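Local coordinates for protein group 3 allergen SMIPP-S Yv6023A04 (Sarcoptes scabiei type hominis, PDB 3H7O) that is an inactivated member of the trypsin-like S1 peptidase family from the scabies mite, probably without the proteolytic activity of its active relatives, at residues A[88-96]-A[217-228]; A[25-33]-A[180-188]. The protein carries 3 engineered substitutions. All coordinates share one frame; numbering follows the deposited sequence.

Interaction 1 of 2, residues A[88-96]-A[217-228]; sequences NDIAILELS and YVSWIQDIIKKK
Ile-92 keeps CG1 anti to its carbonyl carbon (chi1 -62°) and extends from there, driving CD1 over the six-membered ring of Trp-220, which swings out opposite the backbone N of its own residue to meet it. CD1 lies 4.1 Å from the centroid of that Trp-220 ring, a CH-pi contact over the face but offset toward the rim. The same methyl packs on the helix, with Ile-92 CD1 3.7 Å from Ile-224 CB and 3.9 Å from Ile-221 CG1. Two residues earlier, just before the strand, Ile-90 CG2 stands over the centre of the Tyr-217 ring, 3.9 Å from its centroid. Helix 218-225, near the C-terminus, thus runs along barrel strand 91-95, with axes 9° apart in direction, as in the trypsin fold. Polar bonds flank this apolar centre. Tyr-217 OH donates to Asn-88 OD1 at 2.6 Å, in the carbonyl plane on a lone pair, with the C=O...donor angle at 134°; a water bound by Asn-88 N donates to the same hydroxyl. At the far end Lys-228 NZ donates to Leu-95 O at 2.9 Å and forms a salt bridge with Glu-94 OE2 at 3.3 Å, while Glu-94 OE1 bonds to Tyr-77 and Lys-228 makes a cation-pi contact with Trp-36. The Asn-88 amide is fixed in its rotation, since its ND2 bonds to Phe-80 O while OD1 accepts the tyrosine hydrogen bond. The chemistry implies an apolar isoleucine-aromatic interface, closed at one end by a neutral hydroxyl-amide bond and at the other by an exposed lysine shared between a carboxylate and a backbone carbonyl.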
ATOM      1  N   ASN A  88       6.209   8.612  -8.734  1.00 26.00           N
ATOM      2  CA  ASN A  88       4.939   9.043  -8.122  1.00 26.33           C
ATOM      3  C   ASN A  88       3.891   7.927  -8.124  1.00 26.15           C
ATOM      4  O   ASN A  88       2.758   8.117  -8.572  1.00 26.24           O
ATOM      5  CB  ASN A  88       4.390  10.303  -8.808  1.00 25.76           C
ATOM      6  CG  ASN A  88       5.378  11.453  -8.795  1.00 28.32           C
ATOM      7  OD1 ASN A  88       6.004  11.736  -7.776  1.00 28.31           O
ATOM      8  ND2 ASN A  88       5.526  12.120  -9.934  1.00 25.29           N
ATOM      9  N   ASP A  89       4.288   6.765  -7.619  1.00 27.21           N
ATOM     10  CA  ASP A  89       3.445   5.578  -7.621  1.00 27.21           C
ATOM     11  C   ASP A  89       2.520   5.577  -6.407  1.00 27.76           C
ATOM     12  O   ASP A  89       2.622   4.726  -5.517  1.00 28.84           O
ATOM     13  CB  ASP A  89       4.316   4.323  -7.653  1.00 27.59           C
ATOM     14  CG  ASP A  89       3.555   3.093  -8.108  1.00 29.62           C
ATOM     15  OD1 ASP A  89       2.340   3.190  -8.393  1.00 29.25           O
ATOM     16  OD2 ASP A  89       4.188   2.023  -8.181  1.00 28.68           O
ATOM     17  N   ILE A  90       1.607   6.541  -6.402  1.00 27.64           N
ATOM     18  CA  ILE A  90       0.703   6.772  -5.290  1.00 27.64           C
ATOM     19  C   ILE A  90      -0.640   7.279  -5.843  1.00 27.53           C
ATOM     20  O   ILE A  90      -0.675   8.034  -6.819  1.00 28.80           O
ATOM     21  CB  ILE A  90       1.339   7.761  -4.272  1.00 27.60           C
ATOM     22  CG1 ILE A  90       0.545   7.795  -2.962  1.00 28.64           C
ATOM     23  CG2 ILE A  90       1.547   9.162  -4.902  1.00 29.72           C
ATOM     24  CD1 ILE A  90       1.255   8.521  -1.830  1.00 32.17           C
ATOM     25  N   ALA A  91      -1.738   6.833  -5.241  1.00 26.28           N
ATOM     26  CA  ALA A  91      -3.069   7.194  -5.719  1.00 26.09           C
ATOM     27  C   ALA A  91      -4.067   7.224  -4.582  1.00 26.31           C
ATOM     28  O   ALA A  91      -3.957   6.454  -3.624  1.00 26.80           O
ATOM     29  CB  ALA A  91      -3.534   6.216  -6.795  1.00 26.04           C
ATOM     30  N   ILE A  92      -5.046   8.114  -4.699  1.00 26.32           N
ATOM     31  CA  ILE A  92      -6.148   8.174  -3.748  1.00 26.60           C
ATOM     32  C   ILE A  92      -7.429   7.717  -4.434  1.00 26.73           C
ATOM     33  O   ILE A  92      -7.777   8.205  -5.511  1.00 26.33           O
ATOM     34  CB  ILE A  92      -6.315   9.588  -3.147  1.00 26.87           C
ATOM     35  CG1 ILE A  92      -5.053   9.969  -2.362  1.00 29.14           C
ATOM     36  CG2 ILE A  92      -7.545   9.641  -2.228  1.00 25.97           C
ATOM     37  CD1 ILE A  92      -4.959  11.443  -1.990  1.00 33.38           C
ATOM     38  N   LEU A  93      -8.106   6.754  -3.815  1.00 26.71           N
ATOM     39  CA  LEU A  93      -9.395   6.290  -4.304  1.00 27.14           C
ATOM     40  C   LEU A  93     -10.504   6.979  -3.523  1.00 26.57           C
ATOM     41  O   LEU A  93     -10.509   6.942  -2.294  1.00 27.07           O
ATOM     42  CB  LEU A  93      -9.507   4.765  -4.171  1.00 27.34           C
ATOM     43  CG  LEU A  93      -8.382   3.914  -4.780  1.00 30.10           C
ATOM     44  CD1 LEU A  93      -8.634   2.436  -4.534  1.00 26.87           C
ATOM     45  CD2 LEU A  93      -8.202   4.183  -6.269  1.00 28.94           C
ATOM     46  N   GLU A  94     -11.430   7.612  -4.239  1.00 26.19           N
ATOM     47  CA  GLU A  94     -12.590   8.251  -3.614  1.00 27.16           C
ATOM     48  C   GLU A  94     -13.818   7.349  -3.664  1.00 27.17           C
ATOM     49  O   GLU A  94     -14.068   6.685  -4.672  1.00 27.78           O
ATOM     50  CB  GLU A  94     -12.901   9.592  -4.283  1.00 27.44           C
ATOM     51  CG  GLU A  94     -14.097  10.323  -3.676  1.00 29.82           C
ATOM     52  CD  GLU A  94     -14.342  11.679  -4.294  1.00 34.61           C
ATOM     53  OE1 GLU A  94     -13.616  12.055  -5.237  1.00 34.89           O
ATOM     54  OE2 GLU A  94     -15.270  12.374  -3.833  1.00 37.63           O
ATOM     55  N   LEU A  95     -14.581   7.342  -2.572  1.00 26.36           N
ATOM     56  CA  LEU A  95     -15.800   6.550  -2.472  1.00 26.75           C
ATOM     57  C   LEU A  95     -17.057   7.413  -2.516  1.00 26.95           C
ATOM     58  O   LEU A  95     -17.086   8.511  -1.955  1.00 28.19           O
ATOM     59  CB  LEU A  95     -15.777   5.720  -1.188  1.00 26.69           C
ATOM     60  CG  LEU A  95     -14.660   4.685  -1.129  1.00 29.40           C
ATOM     61  CD1 LEU A  95     -14.297   4.385   0.317  1.00 27.99           C
ATOM     62  CD2 LEU A  95     -15.052   3.419  -1.897  1.00 31.10           C
ATOM     63  N   SER A  96     -18.089   6.916  -3.197  1.00 26.79           N
ATOM     64  CA  SER A  96     -19.389   7.588  -3.216  1.00 26.08           C
ATOM     65  C   SER A  96     -20.271   7.105  -2.064  1.00 26.64           C
ATOM     66  O   SER A  96     -21.156   7.829  -1.600  1.00 26.44           O
ATOM     67  CB  SER A  96     -20.093   7.377  -4.558  1.00 26.93           C
ATOM     68  OG  SER A  96     -20.382   6.007  -4.774  1.00 26.05           O
ATOM     69  N   TYR A 217       3.988  13.605  -0.013  1.00 27.51           N
ATOM     70  CA  TYR A 217       2.702  13.820  -0.683  1.00 28.36           C
ATOM     71  C   TYR A 217       1.585  14.251   0.263  1.00 29.14           C
ATOM     72  O   TYR A 217       0.437  14.396  -0.160  1.00 28.25           O
ATOM     73  CB  TYR A 217       2.269  12.550  -1.429  1.00 28.38           C
ATOM     74  CG  TYR A 217       3.257  12.102  -2.483  1.00 28.76           C
ATOM     75  CD1 TYR A 217       3.159  12.561  -3.798  1.00 28.04           C
ATOM     76  CD2 TYR A 217       4.293  11.221  -2.164  1.00 28.11           C
ATOM     77  CE1 TYR A 217       4.066  12.153  -4.766  1.00 28.67           C
ATOM     78  CE2 TYR A 217       5.210  10.811  -3.125  1.00 27.75           C
ATOM     79  CZ  TYR A 217       5.089  11.278  -4.423  1.00 28.30           C
ATOM     80  OH  TYR A 217       5.994  10.871  -5.376  1.00 26.07           O
ATOM     81  N   VAL A 218       1.921  14.466   1.533  1.00 29.01           N
ATOM     82  CA  VAL A 218       0.892  14.685   2.549  1.00 30.56           C
ATOM     83  C   VAL A 218       0.119  16.000   2.352  1.00 31.29           C
ATOM     84  O   VAL A 218      -1.053  16.086   2.713  1.00 30.40           O
ATOM     85  CB  VAL A 218       1.442  14.491   3.998  1.00 30.71           C
ATOM     86  CG1 VAL A 218       2.160  15.721   4.489  1.00 29.89           C
ATOM     87  CG2 VAL A 218       0.317  14.107   4.950  1.00 33.90           C
ATOM     88  N   SER A 219       0.766  16.999   1.749  1.00 31.77           N
ATOM     89  CA  SER A 219       0.092  18.244   1.381  1.00 33.07           C
ATOM     90  C   SER A 219      -0.987  17.986   0.324  1.00 32.98           C
ATOM     91  O   SER A 219      -2.115  18.476   0.437  1.00 32.42           O
ATOM     92  CB  SER A 219       1.107  19.271   0.874  1.00 32.59           C
ATOM     93  OG  SER A 219       0.468  20.484   0.534  1.00 37.58           O
ATOM     94  N   TRP A 220      -0.627  17.202  -0.691  1.00 32.89           N
ATOM     95  CA  TRP A 220      -1.543  16.806  -1.756  1.00 33.47           C
ATOM     96  C   TRP A 220      -2.666  15.909  -1.221  1.00 33.35           C
ATOM     97  O   TRP A 220      -3.830  16.089  -1.584  1.00 33.29           O
ATOM     98  CB  TRP A 220      -0.764  16.115  -2.885  1.00 33.65           C
ATOM     99  CG  TRP A 220      -1.615  15.376  -3.885  1.00 36.45           C
ATOM    100  CD1 TRP A 220      -2.461  15.924  -4.809  1.00 38.78           C
ATOM    101  CD2 TRP A 220      -1.692  13.954  -4.061  1.00 37.24           C
ATOM    102  NE1 TRP A 220      -3.064  14.929  -5.547  1.00 40.53           N
ATOM    103  CE2 TRP A 220      -2.608  13.713  -5.111  1.00 36.90           C
ATOM    104  CE3 TRP A 220      -1.074  12.862  -3.437  1.00 37.09           C
ATOM    105  CZ2 TRP A 220      -2.925  12.421  -5.548  1.00 37.55           C
ATOM    106  CZ3 TRP A 220      -1.388  11.574  -3.872  1.00 38.75           C
ATOM    107  CH2 TRP A 220      -2.307  11.369  -4.920  1.00 37.85           C
ATOM    108  N   ILE A 221      -2.309  14.960  -0.354  1.00 32.77           N
ATOM    109  CA  ILE A 221      -3.283  14.065   0.289  1.00 33.21           C
ATOM    110  C   ILE A 221      -4.308  14.855   1.112  1.00 34.17           C
ATOM    111  O   ILE A 221      -5.514  14.618   1.002  1.00 34.96           O
ATOM    112  CB  ILE A 221      -2.582  12.984   1.163  1.00 32.82           C
ATOM    113  CG1 ILE A 221      -1.797  12.007   0.280  1.00 32.12           C
ATOM    114  CG2 ILE A 221      -3.597  12.215   2.017  1.00 32.21           C
ATOM    115  CD1 ILE A 221      -0.760  11.185   1.028  1.00 31.21           C
ATOM    116  N   GLN A 222      -3.825  15.797   1.920  1.00 34.89           N
ATOM    117  CA  GLN A 222      -4.695  16.657   2.731  1.00 35.81           C
ATOM    118  C   GLN A 222      -5.676  17.460   1.877  1.00 35.60           C
ATOM    119  O   GLN A 222      -6.836  17.621   2.257  1.00 35.29           O
ATOM    120  CB  GLN A 222      -3.875  17.603   3.614  1.00 36.18           C
ATOM    121  CG  GLN A 222      -3.274  16.952   4.853  1.00 39.32           C
ATOM    122  CD  GLN A 222      -2.264  17.845   5.565  1.00 45.18           C
ATOM    123  OE1 GLN A 222      -1.889  18.913   5.071  1.00 45.76           O
ATOM    124  NE2 GLN A 222      -1.815  17.404   6.735  1.00 46.67           N
ATOM    125  N   ASP A 223      -5.207  17.945   0.728  1.00 35.99           N
ATOM    126  CA  ASP A 223      -6.057  18.656  -0.236  1.00 36.70           C
ATOM    127  C   ASP A 223      -7.197  17.792  -0.774  1.00 36.56           C
ATOM    128  O   ASP A 223      -8.313  18.273  -0.961  1.00 37.18           O
ATOM    129  CB  ASP A 223      -5.222  19.200  -1.400  1.00 37.06           C
ATOM    130  CG  ASP A 223      -4.409  20.426  -1.021  1.00 39.23           C
ATOM    131  OD1 ASP A 223      -4.723  21.069   0.004  1.00 40.15           O
ATOM    132  OD2 ASP A 223      -3.453  20.750  -1.759  1.00 41.17           O
ATOM    133  N   ILE A 224      -6.908  16.520  -1.030  1.00 36.84           N
ATOM    134  CA  ILE A 224      -7.925  15.583  -1.509  1.00 37.05           C
ATOM    135  C   ILE A 224      -8.880  15.171  -0.381  1.00 37.48           C
ATOM    136  O   ILE A 224     -10.094  15.157  -0.577  1.00 37.51           O
ATOM    137  CB  ILE A 224      -7.291  14.331  -2.181  1.00 36.71           C
ATOM    138  CG1 ILE A 224      -6.291  14.729  -3.285  1.00 35.66           C
ATOM    139  CG2 ILE A 224      -8.366  13.377  -2.714  1.00 36.62           C
ATOM    140  CD1 ILE A 224      -6.850  15.593  -4.409  1.00 31.72           C
ATOM    141  N   ILE A 225      -8.328  14.854   0.792  1.00 38.42           N
ATOM    142  CA  ILE A 225      -9.123  14.438   1.961  1.00 39.18           C
ATOM    143  C   ILE A 225     -10.193  15.464   2.338  1.00 39.47           C
ATOM    144  O   ILE A 225     -11.314  15.094   2.695  1.00 39.21           O
ATOM    145  CB  ILE A 225      -8.226  14.125   3.199  1.00 39.56           C
ATOM    146  CG1 ILE A 225      -7.586  12.744   3.064  1.00 38.88           C
ATOM    147  CG2 ILE A 225      -9.027  14.205   4.511  1.00 40.68           C
ATOM    148  CD1 ILE A 225      -6.659  12.382   4.215  1.00 38.95           C
ATOM    149  N   LYS A 226      -9.845  16.745   2.241  1.00 40.09           N
ATOM    150  CA  LYS A 226     -10.754  17.832   2.626  1.00 40.96           C
ATOM    151  C   LYS A 226     -11.931  18.039   1.660  1.00 41.40           C
ATOM    152  O   LYS A 226     -12.838  18.823   1.948  1.00 41.62           O
ATOM    153  CB  LYS A 226      -9.974  19.140   2.833  1.00 41.30           C
ATOM    154  CG  LYS A 226      -9.405  19.755   1.557  1.00 41.93           C
ATOM    155  CD  LYS A 226      -8.354  20.823   1.847  1.00 43.14           C
ATOM    156  CE  LYS A 226      -8.972  22.157   2.215  1.00 43.48           C
ATOM    157  NZ  LYS A 226      -7.925  23.200   2.417  1.00 44.08           N
ATOM    158  N   LYS A 227     -11.914  17.334   0.527  1.00 42.10           N
ATOM    159  CA  LYS A 227     -13.005  17.396  -0.458  1.00 42.03           C
ATOM    160  C   LYS A 227     -14.340  16.906   0.106  1.00 42.05           C
ATOM    161  O   LYS A 227     -15.397  17.417  -0.265  1.00 41.83           O
ATOM    162  CB  LYS A 227     -12.656  16.604  -1.722  1.00 42.03           C
ATOM    163  CG  LYS A 227     -11.590  17.243  -2.599  1.00 43.15           C
ATOM    164  CD  LYS A 227     -11.434  16.483  -3.911  1.00 42.85           C
ATOM    165  CE  LYS A 227     -10.270  17.011  -4.737  1.00 43.98           C
ATOM    166  NZ  LYS A 227     -10.431  18.441  -5.132  1.00 42.86           N
ATOM    167  N   LYS A 228     -14.283  15.906   0.985  1.00 42.03           N
ATOM    168  CA  LYS A 228     -15.465  15.444   1.724  1.00 42.39           C
ATOM    169  C   LYS A 228     -15.110  14.880   3.102  1.00 42.64           C
ATOM    170  O   LYS A 228     -14.053  14.286   3.300  1.00 42.74           O
ATOM    171  CB  LYS A 228     -16.300  14.438   0.912  1.00 42.26           C
ATOM    172  CG  LYS A 228     -15.508  13.474   0.044  1.00 41.31           C
ATOM    173  CD  LYS A 228     -16.327  12.248  -0.363  1.00 40.13           C
ATOM    174  CE  LYS A 228     -17.382  12.545  -1.420  1.00 40.45           C
ATOM    175  NZ  LYS A 228     -17.859  11.285  -2.073  1.00 37.11           N
ATOM    176  OXT LYS A 228     -15.874  15.008   4.059  1.00 42.90           O
TER
HETATM  177  O   HOH W   1       7.883   8.771  -6.420  1.00 30.34           O

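Interaction 2 of 2, residues A[25-33]-A[180-188]; sequences SLTCGGAIL and SGDAGDPTV
Gly-29 N donates to Ala-183 O at 2.8 Å, the shortest polar bond between the segments; the N-H...O angle of 143° makes it somewhat bent. Much of the seam beside it is close backbone contact. Cys-28 CA points its hydrogen at Gly-181 O over 3.4 Å, and Gly-184 CA does the same toward Gly-29 O, also at 3.4 Å. Such closeness depends on the glycines on both sides: Asp-185 OD1 comes to 3.3 Å from Gly-29 CA, an approach that glycine permits, and Gly-184 adopts a positive phi of 86° within the type II turn from Asp-182 to Asp-185. A water that donates to Gly-181 O at 2.6 Å also lies within hydrogen-bonding distance of Thr-27 OG1, bridging the start of the strand and the 3-10 segment 180-182. Further along, the Pro-186 ring brings CD to 3.4 Å from Gly-30 O and sets CB against Ala-31 CB at 3.9 Å. The sequence Gly-181 to Pro-186 corresponds to the GDSGGP motif of trypsin-like enzymes, and Ala-183 stands where active relatives carry the nucleophilic serine, consistent with an inactivated protease. A glycerol, probably from the crystallisation liquor, is hydrogen-bonded to Asp-182 OD2. Cys-28 is joined by a disulfide to Cys-44 of helix 42-45. Strand 26-32 pairs with strands 14-19 and 37-40 in the six-stranded barrel, whereas Pro-186 begins strand 186-189 of the second sheet, between strands 123-128 and 192-197, placing the seam where the two sheets meet.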
ATOM      1  N   SER A  25      -9.119 -10.882 -11.963  1.00 38.21           N
ATOM      2  CA  SER A  25      -9.050 -10.107 -10.731  1.00 37.56           C
ATOM      3  C   SER A  25      -7.642 -10.103 -10.138  1.00 36.45           C
ATOM      4  O   SER A  25      -6.983 -11.141 -10.064  1.00 36.15           O
ATOM      5  CB  SER A  25     -10.067 -10.607  -9.704  1.00 38.31           C
ATOM      6  OG  SER A  25      -9.784 -11.929  -9.287  1.00 42.05           O
ATOM      7  N   LEU A  26      -7.192  -8.915  -9.743  1.00 34.77           N
ATOM      8  CA  LEU A  26      -5.923  -8.728  -9.048  1.00 34.01           C
ATOM      9  C   LEU A  26      -6.174  -7.954  -7.762  1.00 33.16           C
ATOM     10  O   LEU A  26      -7.192  -7.265  -7.632  1.00 31.79           O
ATOM     11  CB  LEU A  26      -4.931  -7.943  -9.917  1.00 34.90           C
ATOM     12  CG  LEU A  26      -4.350  -8.558 -11.194  1.00 37.64           C
ATOM     13  CD1 LEU A  26      -3.416  -7.559 -11.866  1.00 39.07           C
ATOM     14  CD2 LEU A  26      -3.611  -9.865 -10.916  1.00 38.38           C
ATOM     15  N   THR A  27      -5.248  -8.069  -6.815  1.00 32.00           N
ATOM     16  CA  THR A  27      -5.313  -7.287  -5.588  1.00 32.02           C
ATOM     17  C   THR A  27      -4.008  -6.538  -5.327  1.00 31.65           C
ATOM     18  O   THR A  27      -2.916  -7.032  -5.640  1.00 30.41           O
ATOM     19  CB  THR A  27      -5.641  -8.162  -4.361  1.00 32.80           C
ATOM     20  OG1 THR A  27      -4.662  -9.204  -4.243  1.00 34.93           O
ATOM     21  CG2 THR A  27      -7.035  -8.778  -4.484  1.00 33.33           C
ATOM     22  N   CYS A  28      -4.151  -5.336  -4.773  1.00 30.61           N
ATOM     23  CA  CYS A  28      -3.044  -4.558  -4.237  1.00 30.43           C
ATOM     24  C   CYS A  28      -3.394  -4.173  -2.806  1.00 29.36           C
ATOM     25  O   CYS A  28      -4.550  -4.306  -2.391  1.00 28.90           O
ATOM     26  CB  CYS A  28      -2.796  -3.302  -5.081  1.00 30.90           C
ATOM     27  SG  CYS A  28      -2.046  -3.675  -6.677  1.00 38.26           S
ATOM     28  N   GLY A  29      -2.400  -3.712  -2.054  1.00 28.11           N
ATOM     29  CA  GLY A  29      -2.647  -3.158  -0.722  1.00 26.98           C
ATOM     30  C   GLY A  29      -3.170  -1.735  -0.785  1.00 28.06           C
ATOM     31  O   GLY A  29      -3.065  -1.067  -1.821  1.00 27.54           O
ATOM     32  N   GLY A  30      -3.732  -1.272   0.332  1.00 27.72           N
ATOM     33  CA  GLY A  30      -4.193   0.101   0.465  1.00 27.20           C
ATOM     34  C   GLY A  30      -4.309   0.491   1.927  1.00 26.38           C
ATOM     35  O   GLY A  30      -4.292  -0.372   2.805  1.00 26.37           O
ATOM     36  N   ALA A  31      -4.435   1.791   2.181  1.00 26.35           N
ATOM     37  CA  ALA A  31      -4.610   2.313   3.534  1.00 26.19           C
ATOM     38  C   ALA A  31      -5.853   3.189   3.645  1.00 25.66           C
ATOM     39  O   ALA A  31      -6.099   4.039   2.790  1.00 26.71           O
ATOM     40  CB  ALA A  31      -3.383   3.100   3.965  1.00 25.61           C
ATOM     41  N   ILE A  32      -6.624   2.990   4.709  1.00 26.43           N
ATOM     42  CA  ILE A  32      -7.769   3.856   4.998  1.00 26.01           C
ATOM     43  C   ILE A  32      -7.247   5.209   5.487  1.00 26.95           C
ATOM     44  O   ILE A  32      -6.515   5.278   6.478  1.00 27.44           O
ATOM     45  CB  ILE A  32      -8.703   3.242   6.068  1.00 26.57           C
ATOM     46  CG1 ILE A  32      -9.269   1.901   5.590  1.00 24.06           C
ATOM     47  CG2 ILE A  32      -9.839   4.208   6.423  1.00 24.03           C
ATOM     48  CD1 ILE A  32      -9.982   1.102   6.682  1.00 26.72           C
ATOM     49  N   LEU A  33      -7.598   6.269   4.766  1.00 26.90           N
ATOM     50  CA  LEU A  33      -7.309   7.639   5.195  1.00 27.76           C
ATOM     51  C   LEU A  33      -8.497   8.239   5.946  1.00 27.82           C
ATOM     52  O   LEU A  33      -8.321   9.076   6.836  1.00 27.69           O
ATOM     53  CB  LEU A  33      -6.953   8.518   3.992  1.00 27.88           C
ATOM     54  CG  LEU A  33      -5.708   8.151   3.174  1.00 29.04           C
ATOM     55  CD1 LEU A  33      -5.636   9.018   1.926  1.00 31.36           C
ATOM     56  CD2 LEU A  33      -4.442   8.294   4.008  1.00 30.34           C
ATOM     57  N   SER A 180       4.282  -8.858  -5.791  1.00 29.55           N
ATOM     58  CA  SER A 180       3.682  -7.843  -6.659  1.00 30.02           C
ATOM     59  C   SER A 180       2.349  -7.325  -6.108  1.00 29.06           C
ATOM     60  O   SER A 180       2.047  -6.144  -6.236  1.00 29.27           O
ATOM     61  CB  SER A 180       3.510  -8.369  -8.085  1.00 30.02           C
ATOM     62  OG  SER A 180       2.514  -9.370  -8.133  1.00 34.32           O
ATOM     63  N   GLY A 181       1.574  -8.212  -5.485  1.00 28.53           N
ATOM     64  CA  GLY A 181       0.315  -7.845  -4.827  1.00 28.23           C
ATOM     65  C   GLY A 181       0.476  -6.990  -3.580  1.00 28.87           C
ATOM     66  O   GLY A 181      -0.509  -6.463  -3.049  1.00 29.41           O
ATOM     67  N   ASP A 182       1.715  -6.844  -3.109  1.00 28.05           N
ATOM     68  CA  ASP A 182       2.007  -6.002  -1.951  1.00 28.16           C
ATOM     69  C   ASP A 182       2.229  -4.528  -2.303  1.00 28.23           C
ATOM     70  O   ASP A 182       2.447  -3.704  -1.416  1.00 27.86           O
ATOM     71  CB  ASP A 182       3.199  -6.551  -1.159  1.00 27.74           C
ATOM     72  CG  ASP A 182       2.844  -7.788  -0.359  1.00 29.85           C
ATOM     73  OD1 ASP A 182       1.892  -7.722   0.450  1.00 30.35           O
ATOM     74  OD2 ASP A 182       3.519  -8.825  -0.533  1.00 27.08           O
ATOM     75  N   ALA A 183       2.178  -4.199  -3.593  1.00 28.42           N
ATOM     76  CA  ALA A 183       2.169  -2.803  -4.018  1.00 28.27           C
ATOM     77  C   ALA A 183       1.000  -2.117  -3.325  1.00 28.54           C
ATOM     78  O   ALA A 183      -0.095  -2.677  -3.252  1.00 28.37           O
ATOM     79  CB  ALA A 183       2.021  -2.698  -5.527  1.00 28.45           C
ATOM     80  N   GLY A 184       1.237  -0.919  -2.800  1.00 27.45           N
ATOM     81  CA  GLY A 184       0.191  -0.182  -2.110  1.00 27.89           C
ATOM     82  C   GLY A 184       0.034  -0.518  -0.634  1.00 27.63           C
ATOM     83  O   GLY A 184      -0.753   0.128   0.064  1.00 27.29           O
ATOM     84  N   ASP A 185       0.778  -1.518  -0.150  1.00 26.78           N
ATOM     85  CA  ASP A 185       0.715  -1.920   1.264  1.00 26.61           C
ATOM     86  C   ASP A 185       1.020  -0.753   2.205  1.00 26.62           C
ATOM     87  O   ASP A 185       2.018  -0.054   2.022  1.00 27.33           O
ATOM     88  CB  ASP A 185       1.690  -3.062   1.576  1.00 25.79           C
ATOM     89  CG  ASP A 185       1.155  -4.437   1.201  1.00 28.14           C
ATOM     90  OD1 ASP A 185       0.113  -4.552   0.514  1.00 28.00           O
ATOM     91  OD2 ASP A 185       1.810  -5.426   1.595  1.00 27.52           O
ATOM     92  N   PRO A 186       0.156  -0.536   3.216  1.00 25.93           N
ATOM     93  CA  PRO A 186       0.437   0.506   4.199  1.00 25.70           C
ATOM     94  C   PRO A 186       1.696   0.174   4.985  1.00 25.75           C
ATOM     95  O   PRO A 186       1.938  -0.995   5.311  1.00 23.91           O
ATOM     96  CB  PRO A 186      -0.796   0.485   5.113  1.00 26.60           C
ATOM     97  CG  PRO A 186      -1.421  -0.860   4.908  1.00 25.01           C
ATOM     98  CD  PRO A 186      -1.114  -1.234   3.485  1.00 25.92           C
ATOM     99  N   THR A 187       2.502   1.195   5.252  1.00 26.53           N
ATOM    100  CA  THR A 187       3.732   1.025   6.005  1.00 27.88           C
ATOM    101  C   THR A 187       3.773   2.085   7.093  1.00 27.95           C
ATOM    102  O   THR A 187       3.730   3.291   6.814  1.00 27.28           O
ATOM    103  CB  THR A 187       4.966   1.076   5.091  1.00 28.88           C
ATOM    104  OG1 THR A 187       4.725   0.273   3.927  1.00 30.53           O
ATOM    105  CG2 THR A 187       6.179   0.528   5.812  1.00 29.81           C
ATOM    106  N   VAL A 188       3.826   1.626   8.339  1.00 27.53           N
ATOM    107  CA  VAL A 188       3.578   2.512   9.472  1.00 27.34           C
ATOM    108  C   VAL A 188       4.692   2.536  10.511  1.00 28.69           C
ATOM    109  O   VAL A 188       5.557   1.654  10.553  1.00 28.43           O
ATOM    110  CB  VAL A 188       2.221   2.187  10.193  1.00 27.11           C
ATOM    111  CG1 VAL A 188       1.034   2.343   9.245  1.00 28.13           C
ATOM    112  CG2 VAL A 188       2.237   0.794  10.819  1.00 26.69           C
TER
HETATM  113  O   HOH W   2      -2.700  -7.812  -2.429  1.00 40.13           O

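In the fold
The contacts lie 15 Å apart between centres and meet on the six-stranded barrel, to which strands 26-32 and 91-95 both belong. Leu-33 joins them directly: its CD1 packs 3.8 Å from Ile-221 CG2 and its CB 3.9 Å from Ile-225 CD1, so the end of segment 25-33 meets the C-terminal helix. Both also flank what was probably the catalytic centre in an active ancestor. Asp-89, in segment 88-96 but turned away from the helix, accepts a bond from His-43 N; by their sequence motifs these two match the triad aspartate and histidine of active relatives. Ala-183, in interaction 2, takes the serine's place, its CB 6.5 Å from Asp-89 CG.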